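PDB 3UN7: peptidoglycan D,D-transpeptidase PbpA from Mycobacterium tuberculosis, which probably cross-links peptidoglycan of the mycobacterial cell wall as a penicillin-binding D,D-transpeptidase and probably takes part in regulating cell length. Local coordinates for residues A227-Y232 with L303-I308; I220-S225 with A256-G261; S193-I198 with D267-M272; L315-N320 with A428-N433; E210-T215 with G261-A266. One frame throughout, in Å; residues are numbered along the deposited sequence.

Interaction 1 of 5, residues A227-Y232 with L303-I308; sequences AQLENY and LGMTSI
The short strand 228-230 passes helix 300-306 at a distance, with the CA atoms of Leu229 and Met305, the nearest pair, 7.9 Å apart, and no hydrogen bond joins the two backbones. One side chain spans the gap. Leu229 sends its CD2 methyl against the tip of Ile308, where CD1 lies 3.8 Å from it, and the two branches meet tip to tip. The same CD2 also reaches the Met305 side chain, which crosses it at about a right angle, with CG 4.0 Å away. Ile308 can offer its CD1 because its CG1 branch sits between the backbone N and the carbonyl carbon (chi1 56°), with the chain running straight on toward the strand. Behind the contact, Ser307 OG donates to Leu303 O at 2.8 Å from above the carbonyl plane, while Ser307 N binds that oxygen from the opposite face, so one acceptor takes two bonds from the same residue. On the strand, Glu230 O accepts from Asn254 ND2. Asn254 closes the SxN motif of the transpeptidase fold, and the side chain of Ile308 is about 6 Å from that of Ser193, the probable acylated serine. The contact thus packs a small hairpin against the wall of a penicillin-binding active site.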
# COMPACT_ATOMS: atom_id res chain seq x y z
N ALA A 227 20.74 -24.47 6.62
CA ALA A 227 19.35 -24.05 6.81
C ALA A 227 18.36 -24.85 5.98
O ALA A 227 18.66 -25.29 4.86
CB ALA A 227 19.21 -22.57 6.51
N GLN A 228 17.17 -25.06 6.54
CA GLN A 228 16.07 -25.60 5.76
C GLN A 228 14.82 -24.75 5.92
O GLN A 228 14.62 -24.07 6.93
CB GLN A 228 15.80 -27.06 6.11
CG GLN A 228 15.59 -27.36 7.58
CD GLN A 228 15.40 -28.85 7.83
OE1 GLN A 228 15.93 -29.69 7.09
NE2 GLN A 228 14.64 -29.18 8.87
N LEU A 229 13.98 -24.78 4.89
CA LEU A 229 12.73 -24.08 4.94
C LEU A 229 11.63 -25.12 5.06
O LEU A 229 11.73 -26.21 4.50
CB LEU A 229 12.55 -23.20 3.70
CG LEU A 229 12.95 -21.72 3.80
CD1 LEU A 229 14.04 -21.42 4.84
CD2 LEU A 229 13.36 -21.16 2.43
N GLU A 230 10.61 -24.79 5.85
CA GLU A 230 9.49 -25.68 6.06
C GLU A 230 8.18 -25.01 5.66
O GLU A 230 8.10 -23.78 5.60
CB GLU A 230 9.44 -26.18 7.51
CG GLU A 230 8.95 -25.17 8.55
CD GLU A 230 8.44 -25.82 9.83
OE1 GLU A 230 7.74 -25.13 10.60
OE2 GLU A 230 8.72 -27.02 10.07
N ASN A 231 7.18 -25.83 5.38
CA ASN A 231 5.84 -25.35 5.11
C ASN A 231 5.26 -24.79 6.40
O ASN A 231 5.57 -25.28 7.48
CB ASN A 231 4.93 -26.48 4.60
CG ASN A 231 5.19 -26.86 3.15
OD1 ASN A 231 5.82 -26.11 2.40
ND2 ASN A 231 4.69 -28.02 2.75
N TYR A 232 4.45 -23.75 6.27
CA TYR A 232 3.73 -23.21 7.41
C TYR A 232 2.96 -24.34 8.11
O TYR A 232 2.25 -25.12 7.47
CB TYR A 232 2.81 -22.10 6.94
CG TYR A 232 1.70 -21.76 7.90
CD1 TYR A 232 1.96 -21.11 9.11
CD2 TYR A 232 0.38 -22.08 7.59
CE1 TYR A 232 0.93 -20.80 9.99
CE2 TYR A 232 -0.65 -21.77 8.47
CZ TYR A 232 -0.37 -21.13 9.66
OH TYR A 232 -1.40 -20.83 10.52
N LEU A 303 18.32 -17.14 -2.73
CA LEU A 303 17.27 -17.28 -3.76
C LEU A 303 16.09 -18.10 -3.24
O LEU A 303 14.93 -17.72 -3.45
CB LEU A 303 17.83 -17.91 -5.04
CG LEU A 303 16.83 -18.24 -6.16
CD1 LEU A 303 16.04 -17.01 -6.61
CD2 LEU A 303 17.55 -18.84 -7.34
N GLY A 304 16.39 -19.21 -2.57
CA GLY A 304 15.33 -20.01 -1.95
C GLY A 304 14.43 -19.16 -1.06
O GLY A 304 13.21 -19.22 -1.18
N MET A 305 15.05 -18.38 -0.18
CA MET A 305 14.33 -17.52 0.77
C MET A 305 13.62 -16.36 0.07
O MET A 305 12.52 -15.96 0.48
CB MET A 305 15.30 -16.99 1.84
CG MET A 305 15.75 -18.02 2.89
SD MET A 305 16.84 -17.29 4.17
CE MET A 305 15.75 -15.98 4.80
N THR A 306 14.24 -15.81 -0.97
CA THR A 306 13.66 -14.73 -1.77
C THR A 306 12.36 -15.15 -2.45
O THR A 306 11.43 -14.35 -2.57
CB THR A 306 14.67 -14.21 -2.83
OG1 THR A 306 15.80 -13.62 -2.17
CG2 THR A 306 14.02 -13.15 -3.76
N SER A 307 12.30 -16.42 -2.85
CA SER A 307 11.20 -16.97 -3.64
C SER A 307 9.90 -17.04 -2.86
O SER A 307 8.83 -17.10 -3.46
CB SER A 307 11.56 -18.37 -4.16
OG SER A 307 12.71 -18.31 -4.99
N ILE A 308 10.01 -17.04 -1.53
CA ILE A 308 8.85 -16.95 -0.63
C ILE A 308 8.84 -15.63 0.14
O ILE A 308 8.31 -15.53 1.25
CB ILE A 308 8.76 -18.17 0.31
CG1 ILE A 308 10.06 -18.33 1.13
CG2 ILE A 308 8.44 -19.44 -0.49
CD1 ILE A 308 10.01 -19.44 2.20

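Interaction 2 of 5, residues I220-S225 with A256-G261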
# COMPACT_ATOMS: atom_id res chain seq x y z
N ILE A 220 12.44 -28.64 3.06
CA ILE A 220 13.32 -28.62 1.91
C ILE A 220 14.67 -28.01 2.33
O ILE A 220 14.69 -26.90 2.89
CB ILE A 220 12.68 -27.84 0.71
CG1 ILE A 220 13.46 -28.05 -0.59
CG2 ILE A 220 12.51 -26.34 1.01
CD1 ILE A 220 12.73 -27.49 -1.83
N PRO A 221 15.79 -28.73 2.10
CA PRO A 221 17.08 -28.13 2.42
C PRO A 221 17.36 -26.96 1.50
O PRO A 221 16.96 -26.98 0.33
CB PRO A 221 18.08 -29.27 2.16
CG PRO A 221 17.39 -30.18 1.21
CD PRO A 221 15.93 -30.08 1.53
N LEU A 222 18.02 -25.92 2.02
CA LEU A 222 18.48 -24.83 1.16
C LEU A 222 19.87 -25.17 0.66
O LEU A 222 20.72 -25.56 1.46
CB LEU A 222 18.48 -23.51 1.93
CG LEU A 222 17.13 -22.87 2.23
CD1 LEU A 222 17.32 -21.64 3.11
CD2 LEU A 222 16.41 -22.50 0.93
N PRO A 223 20.12 -25.02 -0.66
CA PRO A 223 21.40 -25.47 -1.24
C PRO A 223 22.56 -24.65 -0.72
O PRO A 223 22.43 -23.45 -0.51
CB PRO A 223 21.23 -25.23 -2.74
CG PRO A 223 19.82 -24.76 -2.95
CD PRO A 223 19.25 -24.36 -1.65
N GLY A 224 23.70 -25.31 -0.49
CA GLY A 224 24.90 -24.63 -0.03
C GLY A 224 24.76 -23.96 1.32
O GLY A 224 25.45 -22.98 1.60
N SER A 225 23.85 -24.48 2.16
CA SER A 225 23.76 -24.07 3.57
C SER A 225 23.10 -25.15 4.44
O SER A 225 22.52 -26.12 3.93
CB SER A 225 23.06 -22.70 3.73
OG SER A 225 21.73 -22.83 4.19
N ALA A 256 7.38 -26.02 -2.24
CA ALA A 256 7.10 -25.96 -3.66
C ALA A 256 7.59 -24.67 -4.32
O ALA A 256 8.09 -24.71 -5.44
CB ALA A 256 5.60 -26.16 -3.92
N PHE A 257 7.44 -23.53 -3.65
CA PHE A 257 7.94 -22.27 -4.20
C PHE A 257 9.44 -22.06 -4.03
O PHE A 257 10.08 -21.39 -4.85
CB PHE A 257 7.09 -21.10 -3.71
CG PHE A 257 5.76 -21.05 -4.38
CD1 PHE A 257 5.62 -20.44 -5.62
CD2 PHE A 257 4.66 -21.71 -3.83
CE1 PHE A 257 4.40 -20.43 -6.28
CE2 PHE A 257 3.44 -21.71 -4.48
CZ PHE A 257 3.31 -21.06 -5.72
N VAL A 258 10.01 -22.65 -2.98
CA VAL A 258 11.47 -22.67 -2.83
C VAL A 258 12.04 -23.43 -4.03
O VAL A 258 12.93 -22.93 -4.74
CB VAL A 258 11.90 -23.32 -1.49
CG1 VAL A 258 13.41 -23.58 -1.44
CG2 VAL A 258 11.48 -22.42 -0.32
N GLN A 259 11.50 -24.62 -4.27
CA GLN A 259 11.92 -25.46 -5.40
C GLN A 259 11.68 -24.74 -6.74
O GLN A 259 12.57 -24.69 -7.58
CB GLN A 259 11.20 -26.81 -5.35
CG GLN A 259 11.67 -27.82 -6.38
CD GLN A 259 10.77 -29.02 -6.45
OE1 GLN A 259 9.55 -28.90 -6.50
NE2 GLN A 259 11.37 -30.20 -6.44
N LEU A 260 10.50 -24.15 -6.90
CA LEU A 260 10.15 -23.46 -8.13
C LEU A 260 11.04 -22.24 -8.41
O LEU A 260 11.48 -22.04 -9.54
CB LEU A 260 8.67 -23.04 -8.12
CG LEU A 260 8.18 -22.27 -9.37
CD1 LEU A 260 8.18 -23.18 -10.60
CD2 LEU A 260 6.80 -21.65 -9.15
N GLY A 261 11.29 -21.43 -7.39
CA GLY A 261 12.12 -20.23 -7.55
C GLY A 261 13.56 -20.56 -7.89
O GLY A 261 14.16 -19.95 -8.78
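Apolar packing centres on Val258, whose CG1 methyl meets side chains from both the strand end and the loop beyond it. Ile220 brings CG2 to 3.8 Å from Val258 CG1, the two side chains lying alongside each other and running in opposite senses. Leu222 comes in at about a right angle and sets its CD2 4.0 Å from the same Val258 CG1. The longer branch of Ile220 does a second job. With CG1 anti to the backbone N (chi1 -169°) and the chain extended beyond, CD1 reaches across the helix surface to Gln259 CB at 3.9 Å, touching the aliphatic root of that residue rather than its amide.

Polar bonds hold the two partners separately. The amide of Gln259 turns to another strand, where OE1 accepts from Thr215 N. Ile220 is paired through its backbone with Leu229, whose side chain also touches Val258. Past Leu222 the chain reverses in a type II turn ending at Ser225, with Gly224 at the third position, where its positive phi suits glycine. Within the helix, Gly261 N binds Phe257 O at 2.8 Å.

With no hydrogen bond between the two segments, their association probably rests on the fit of methyl groups and the partial exclusion of water, and the hairpin's own backbone pairing and the bonds of the helix fix the surfaces that meet.

Interaction 3 of 5, residues S193-I198 with D267-M272; sequences STFKVI and DALRSM
Ile198 lays its CG2 methyl between two side chains of helix 266-275, 4.0 Å from Met272 CG and 4.1 Å from Leu269 CD1. This branch stands anti to the backbone N, while CG1 takes the position anti to the carbonyl carbon (chi1 -59°). Leu269 crosses Ile198 at about a right angle. Met272 approaches more slantwise, and its CG also lies 3.8 Å from Ile198 O. Beyond CG, the Met272 chain bends at chi2 and chi3 and leads away from Ile198, with alanines of helix 196-205 among the residues it touches. Phe195 widens the patch: its CE2 comes obliquely within 4.4 Å of Leu269 CD1. The ring is held by its own segment too, since Ile198 CB lies 3.8 Å above the ring plane and over its centre.

On the far side of helix 266-275, Arg270 NH2 and Asp267 OD1 form a salt bridge of 3.0 Å one turn apart, the carboxylate oxygen lying at the guanidinium edge and in its plane.

Ser193, Thr194, Phe195 and Lys196 spell the SxxK motif of penicillin-binding proteins, in which Ser193 is the probable acyl-ester nucleophile. Lys196 points to the other side, where NZ is hydrogen-bonded to Ser252 OG and Asn254 OD1 of the SxN motif. Ser193 and Lys196 thus belong to the active site, whereas Phe195 and Ile198 face helix 266-275 and bury hydrocarbon against it, so that the catalytic turn is backed by apolar contacts without a hydrogen bond to 267-272.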
# COMPACT_ATOMS: atom_id res chain seq x y z
N SER A 193 4.80 -14.61 1.96
CA SER A 193 4.01 -15.44 1.05
C SER A 193 3.33 -14.70 -0.10
O SER A 193 3.06 -15.30 -1.14
CB SER A 193 2.94 -16.20 1.85
OG SER A 193 3.55 -17.00 2.83
N THR A 194 3.04 -13.40 0.07
CA THR A 194 2.44 -12.63 -1.03
C THR A 194 3.36 -12.59 -2.26
O THR A 194 2.90 -12.46 -3.40
CB THR A 194 2.04 -11.17 -0.64
OG1 THR A 194 3.16 -10.48 -0.08
CG2 THR A 194 0.85 -11.14 0.34
N PHE A 195 4.67 -12.70 -2.01
CA PHE A 195 5.68 -12.65 -3.07
C PHE A 195 5.67 -13.86 -4.00
O PHE A 195 6.22 -13.80 -5.10
CB PHE A 195 7.08 -12.44 -2.49
CG PHE A 195 8.03 -11.77 -3.45
CD1 PHE A 195 7.79 -10.46 -3.87
CD2 PHE A 195 9.13 -12.44 -3.96
CE1 PHE A 195 8.65 -9.84 -4.76
CE2 PHE A 195 9.99 -11.82 -4.85
CZ PHE A 195 9.75 -10.51 -5.25
N LYS A 196 5.02 -14.94 -3.57
CA LYS A 196 4.81 -16.10 -4.44
C LYS A 196 4.03 -15.71 -5.71
O LYS A 196 4.04 -16.43 -6.70
CB LYS A 196 4.11 -17.23 -3.69
CG LYS A 196 4.86 -17.72 -2.47
CD LYS A 196 4.01 -18.67 -1.63
CE LYS A 196 4.78 -19.19 -0.43
NZ LYS A 196 3.86 -19.83 0.56
N VAL A 197 3.36 -14.57 -5.68
CA VAL A 197 2.75 -14.02 -6.88
C VAL A 197 3.85 -13.69 -7.91
O VAL A 197 3.71 -13.98 -9.09
CB VAL A 197 1.90 -12.77 -6.58
CG1 VAL A 197 1.46 -12.08 -7.86
CG2 VAL A 197 0.68 -13.14 -5.72
N ILE A 198 4.94 -13.10 -7.44
CA ILE A 198 6.05 -12.73 -8.33
C ILE A 198 6.81 -13.98 -8.79
O ILE A 198 7.13 -14.11 -9.97
CB ILE A 198 7.00 -11.69 -7.67
CG1 ILE A 198 6.23 -10.42 -7.29
CG2 ILE A 198 8.18 -11.37 -8.57
CD1 ILE A 198 5.34 -9.82 -8.39
N ASP A 267 18.17 -14.55 -11.99
CA ASP A 267 18.03 -13.55 -13.07
C ASP A 267 16.56 -13.32 -13.42
O ASP A 267 16.11 -12.17 -13.53
CB ASP A 267 18.79 -13.97 -14.33
CG ASP A 267 20.30 -13.87 -14.18
OD1 ASP A 267 20.80 -13.12 -13.30
OD2 ASP A 267 21.00 -14.54 -14.96
N ALA A 268 15.82 -14.41 -13.62
CA ALA A 268 14.40 -14.34 -13.96
C ALA A 268 13.56 -13.71 -12.85
O ALA A 268 12.62 -12.96 -13.13
CB ALA A 268 13.87 -15.73 -14.33
N LEU A 269 13.90 -13.99 -11.60
CA LEU A 269 13.15 -13.44 -10.46
C LEU A 269 13.39 -11.93 -10.34
O LEU A 269 12.44 -11.16 -10.17
CB LEU A 269 13.47 -14.20 -9.16
CG LEU A 269 12.52 -14.08 -7.96
CD1 LEU A 269 11.03 -14.27 -8.31
CD2 LEU A 269 12.93 -15.07 -6.89
N ARG A 270 14.66 -11.52 -10.46
CA ARG A 270 15.07 -10.10 -10.51
C ARG A 270 14.36 -9.33 -11.61
O ARG A 270 13.94 -8.18 -11.41
CB ARG A 270 16.58 -9.99 -10.77
CG ARG A 270 17.49 -10.48 -9.65
CD ARG A 270 18.98 -10.12 -9.90
NE ARG A 270 19.86 -10.77 -8.92
CZ ARG A 270 20.73 -11.74 -9.19
NH1 ARG A 270 21.46 -12.27 -8.21
NH2 ARG A 270 20.89 -12.19 -10.43
N SER A 271 14.27 -9.95 -12.78
CA SER A 271 13.63 -9.37 -13.95
C SER A 271 12.13 -9.20 -13.75
O SER A 271 11.57 -8.16 -14.11
CB SER A 271 13.88 -10.24 -15.18
OG SER A 271 13.15 -9.75 -16.31
N MET A 272 11.48 -10.20 -13.16
CA MET A 272 10.04 -10.11 -12.89
C MET A 272 9.74 -9.10 -11.78
O MET A 272 8.79 -8.32 -11.89
CB MET A 272 9.42 -11.47 -12.59
CG MET A 272 7.88 -11.44 -12.54
SD MET A 272 7.14 -10.81 -14.08
CE MET A 272 7.64 -12.07 -15.24

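Interaction 4 of 5, residues L315-N320 with A428-N433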
# COMPACT_ATOMS: atom_id res chain seq x y z
N LEU A 315 9.09 -4.52 0.44
CA LEU A 315 8.10 -3.81 -0.37
C LEU A 315 7.32 -2.85 0.52
O LEU A 315 7.05 -3.15 1.68
CB LEU A 315 7.11 -4.81 -0.96
CG LEU A 315 7.28 -5.49 -2.33
CD1 LEU A 315 8.50 -6.35 -2.40
CD2 LEU A 315 6.05 -6.33 -2.63
N THR A 316 6.91 -1.71 -0.05
CA THR A 316 5.94 -0.85 0.62
C THR A 316 4.59 -1.52 0.44
O THR A 316 4.41 -2.30 -0.49
CB THR A 316 5.88 0.55 0.01
OG1 THR A 316 5.48 0.47 -1.36
CG2 THR A 316 7.25 1.27 0.11
N PRO A 317 3.65 -1.28 1.37
CA PRO A 317 2.26 -1.68 1.11
C PRO A 317 1.70 -1.16 -0.22
O PRO A 317 1.00 -1.90 -0.91
CB PRO A 317 1.51 -1.11 2.31
CG PRO A 317 2.57 -1.18 3.44
CD PRO A 317 3.83 -0.73 2.73
N LEU A 318 2.01 0.07 -0.61
CA LEU A 318 1.61 0.56 -1.93
C LEU A 318 2.14 -0.30 -3.09
O LEU A 318 1.41 -0.58 -4.04
CB LEU A 318 2.05 2.02 -2.12
CG LEU A 318 1.81 2.63 -3.50
CD1 LEU A 318 0.32 2.73 -3.80
CD2 LEU A 318 2.49 4.02 -3.65
N ALA A 319 3.42 -0.70 -3.02
CA ALA A 319 4.00 -1.59 -4.05
C ALA A 319 3.27 -2.95 -4.11
O ALA A 319 3.03 -3.48 -5.19
CB ALA A 319 5.50 -1.77 -3.83
N ASN A 320 2.90 -3.50 -2.95
CA ASN A 320 2.13 -4.75 -2.96
C ASN A 320 0.71 -4.54 -3.53
O ASN A 320 0.24 -5.39 -4.27
CB ASN A 320 2.12 -5.44 -1.58
CG ASN A 320 2.52 -6.93 -1.66
OD1 ASN A 320 2.64 -7.50 -2.75
ND2 ASN A 320 2.70 -7.56 -0.50
N ALA A 428 -4.02 -3.64 -0.62
CA ALA A 428 -3.01 -4.33 0.17
C ALA A 428 -3.24 -3.99 1.61
O ALA A 428 -3.42 -2.81 1.95
CB ALA A 428 -1.61 -3.94 -0.23
N VAL A 429 -3.23 -5.02 2.45
CA VAL A 429 -3.33 -4.84 3.90
C VAL A 429 -2.07 -5.42 4.47
O VAL A 429 -1.70 -6.56 4.17
CB VAL A 429 -4.54 -5.59 4.46
CG1 VAL A 429 -4.61 -5.47 5.99
CG2 VAL A 429 -5.82 -5.12 3.81
N LEU A 430 -1.38 -4.61 5.26
CA LEU A 430 -0.31 -5.14 6.09
C LEU A 430 -0.66 -4.94 7.56
O LEU A 430 -0.89 -3.80 8.00
CB LEU A 430 1.03 -4.47 5.77
CG LEU A 430 2.07 -4.78 6.86
CD1 LEU A 430 2.75 -6.14 6.64
CD2 LEU A 430 3.04 -3.64 6.93
N VAL A 431 -0.74 -6.05 8.31
CA VAL A 431 -0.89 -6.00 9.76
C VAL A 431 0.42 -6.44 10.38
O VAL A 431 0.79 -7.63 10.32
CB VAL A 431 -2.02 -6.94 10.28
CG1 VAL A 431 -2.09 -6.86 11.79
CG2 VAL A 431 -3.38 -6.56 9.67
N GLU A 432 1.15 -5.48 10.94
CA GLU A 432 2.42 -5.77 11.59
C GLU A 432 2.21 -6.70 12.80
O GLU A 432 1.34 -6.46 13.64
CB GLU A 432 3.11 -4.47 12.02
CG GLU A 432 3.50 -3.58 10.84
CD GLU A 432 4.46 -2.47 11.22
OE1 GLU A 432 5.37 -2.71 12.04
OE2 GLU A 432 4.31 -1.37 10.67
N ASN A 433 3.01 -7.76 12.85
CA ASN A 433 2.94 -8.78 13.90
C ASN A 433 1.56 -9.44 14.00
O ASN A 433 1.18 -9.95 15.04
CB ASN A 433 3.38 -8.20 15.26
CG ASN A 433 4.87 -7.90 15.31
OD1 ASN A 433 5.41 -7.26 14.42
ND2 ASN A 433 5.55 -8.37 16.35
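Helix 317-328 begins directly over strand 425-431, the CA atoms of Pro317 and Ala428 lying 6.0 Å apart, and the two segments share no hydrogen bond. The small side chain of Ala428 is consistent with so close an approach. Its CB points at the first turn of the helix and touches Pro317 O at 3.4 Å, then reaches the end of that turn, 4.1 Å from Asn320 C and 4.2 Å from Asn320 CB. Two residues along the strand, on the same face, Leu430 extends CD2 to the pyrrolidine ring of Pro317, where CG is 4.3 Å away. Pro317 thus meets the same face of the strand at two points, its carbonyl oxygen at Ala428 and its ring at Leu430.

The turn is closed by Thr316 at the N-cap position. Its OG1 accepts from Ala319 N at 2.9 Å with an N-H...O angle of 159°, and its carbonyl oxygen accepts from Asn320 N. The amide of Asn320 is directed elsewhere, with ND2 bonding to Thr194 OG1 inside the SxxK motif, so the residue links the helix start to the catalytic region.

Strand 425-431 is the central strand of the five-stranded antiparallel sheet, flanked by strands 131-136 and 411-418. Pro317 and Leu318 also rest on 131-136, and Asn320 on 411-418, while Val429 and Val431 turn to helix 446-458, which covers the other face of the sheet.

Interaction 5 of 5, residues E210-T215 with G261-A266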
# COMPACT_ATOMS: atom_id res chain seq x y z
N GLU A 210 0.73 -24.43 -14.93
CA GLU A 210 0.00 -24.55 -13.68
C GLU A 210 -0.15 -25.99 -13.24
O GLU A 210 -0.41 -26.26 -12.06
CB GLU A 210 -1.40 -23.97 -13.85
CG GLU A 210 -1.46 -22.47 -14.02
CD GLU A 210 -2.90 -22.00 -14.03
OE1 GLU A 210 -3.76 -22.76 -13.53
OE2 GLU A 210 -3.17 -20.88 -14.52
N THR A 211 -0.01 -26.91 -14.19
CA THR A 211 -0.28 -28.31 -13.91
C THR A 211 0.98 -29.10 -13.65
O THR A 211 0.90 -30.27 -13.31
CB THR A 211 -1.08 -29.01 -15.05
OG1 THR A 211 -0.22 -29.92 -15.75
CG2 THR A 211 -1.68 -28.00 -16.02
N GLU A 212 2.15 -28.47 -13.79
CA GLU A 212 3.39 -29.18 -13.58
C GLU A 212 3.61 -29.46 -12.09
O GLU A 212 3.13 -28.72 -11.23
CB GLU A 212 4.59 -28.44 -14.18
CG GLU A 212 5.01 -27.20 -13.41
CD GLU A 212 6.51 -27.09 -13.27
OE1 GLU A 212 7.19 -28.15 -13.25
OE2 GLU A 212 7.00 -25.95 -13.18
N GLN A 213 4.37 -30.51 -11.82
CA GLN A 213 4.43 -31.10 -10.49
C GLN A 213 5.62 -30.60 -9.68
O GLN A 213 6.75 -30.60 -10.16
CB GLN A 213 4.44 -32.63 -10.61
CG GLN A 213 3.17 -33.20 -11.27
CD GLN A 213 1.92 -32.94 -10.44
OE1 GLN A 213 0.98 -32.28 -10.90
NE2 GLN A 213 1.92 -33.43 -9.21
N LEU A 214 5.35 -30.17 -8.44
CA LEU A 214 6.38 -29.70 -7.52
C LEU A 214 6.29 -30.44 -6.19
O LEU A 214 5.23 -30.98 -5.85
CB LEU A 214 6.25 -28.19 -7.27
CG LEU A 214 6.21 -27.27 -8.48
CD1 LEU A 214 5.64 -25.89 -8.09
CD2 LEU A 214 7.58 -27.16 -9.08
N THR A 215 7.39 -30.42 -5.44
CA THR A 215 7.45 -31.14 -4.16
C THR A 215 6.32 -30.75 -3.20
O THR A 215 5.93 -29.58 -3.11
CB THR A 215 8.82 -31.00 -3.46
OG1 THR A 215 8.79 -31.74 -2.23
CG2 THR A 215 9.18 -29.54 -3.15
N GLY A 261 11.29 -21.43 -7.39
CA GLY A 261 12.12 -20.23 -7.55
C GLY A 261 13.56 -20.56 -7.89
O GLY A 261 14.16 -19.95 -8.78
N ILE A 262 14.12 -21.52 -7.17
CA ILE A 262 15.48 -21.98 -7.49
C ILE A 262 15.54 -22.50 -8.93
O ILE A 262 16.47 -22.18 -9.67
CB ILE A 262 16.01 -23.00 -6.45
CG1 ILE A 262 16.25 -22.30 -5.11
CG2 ILE A 262 17.29 -23.71 -6.95
CD1 ILE A 262 16.32 -23.24 -3.91
N ARG A 263 14.52 -23.24 -9.35
CA ARG A 263 14.45 -23.74 -10.73
C ARG A 263 14.37 -22.59 -11.73
O ARG A 263 15.02 -22.61 -12.78
CB ARG A 263 13.22 -24.63 -10.90
CG ARG A 263 13.25 -25.49 -12.15
CD ARG A 263 11.84 -25.81 -12.65
NE ARG A 263 11.09 -26.88 -11.97
CZ ARG A 263 11.59 -27.89 -11.24
NH1 ARG A 263 12.89 -28.04 -11.05
NH2 ARG A 263 10.74 -28.77 -10.71
N THR A 264 13.58 -21.58 -11.40
CA THR A 264 13.35 -20.45 -12.30
C THR A 264 14.60 -19.57 -12.42
O THR A 264 14.93 -19.09 -13.52
CB THR A 264 12.09 -19.65 -11.86
OG1 THR A 264 10.96 -20.56 -11.82
CG2 THR A 264 11.78 -18.53 -12.83
N GLY A 265 15.29 -19.38 -11.30
CA GLY A 265 16.59 -18.71 -11.28
C GLY A 265 16.56 -17.26 -10.83
O GLY A 265 15.55 -16.57 -10.98
N ALA A 266 17.69 -16.80 -10.30
CA ALA A 266 17.82 -15.46 -9.75
C ALA A 266 17.64 -14.36 -10.78
O ALA A 266 17.05 -13.33 -10.47
CB ALA A 266 19.15 -15.30 -9.02
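Arg263 stretches from helix 254-264 toward the loop and strand at Glu212, Gln213 and Leu214, and its guanidinium makes the whole contact. NH2 lies 3.9 Å from Leu214 CD2, a methyl that it meets obliquely. The same NH2 has Gln213 O at the guanidinium edge, near its plane but 4.4 Å away. Glu212 contributes opposite charge: OE1 stands 4.3 Å from Arg263 NE, beyond the range of a salt bridge. The Arg263 chain leaves the helix with CG anti to the backbone N, then bends at chi3 (-79°), which swings the flat group round to these partners.

Farther out, Leu214 is held by its backbone pairing with Val243 of the adjacent strand 242-244, and its side chain leans on Gln259 and Ala256, about one and two turns back along the helix from Arg263. Thr215 N donates to Gln259 OE1, tying strand to helix. Helix 254-264 gives way at Gly265, whose N still binds Gly261 O at 2.8 Å; its positive phi (101°) lets the chain turn, and the residue sits at the N-cap of helix 266-275.

With 91 Å² buried and Arg263 largely exposed, the attraction between Glu212 and Arg263 is probably long-range and softened by solvent, steering the arginine rather than fixing it.

Overall arrangement
All five contacts lie in the transpeptidase domain, and none has a hydrogen bond between its two segments. Interactions 3 and 4 are the buried ones, joined by the Thr194–Asn320 bond: the first packs helix on helix, the second helix on the central sheet. Interactions 1 and 2 load the two strands of one hairpin, 219-221 and 228-230, onto different helices and are only partly buried. Interactions 2 and 5 share helix 254-264, but chemistry changes along it, from methyl packing to an exposed arginine near a glutamate. Interaction 3 is the hub, touching interaction 1 through Ile308 and Lys196 and interaction 4 through Thr194, while interaction 5 lies away from the active site.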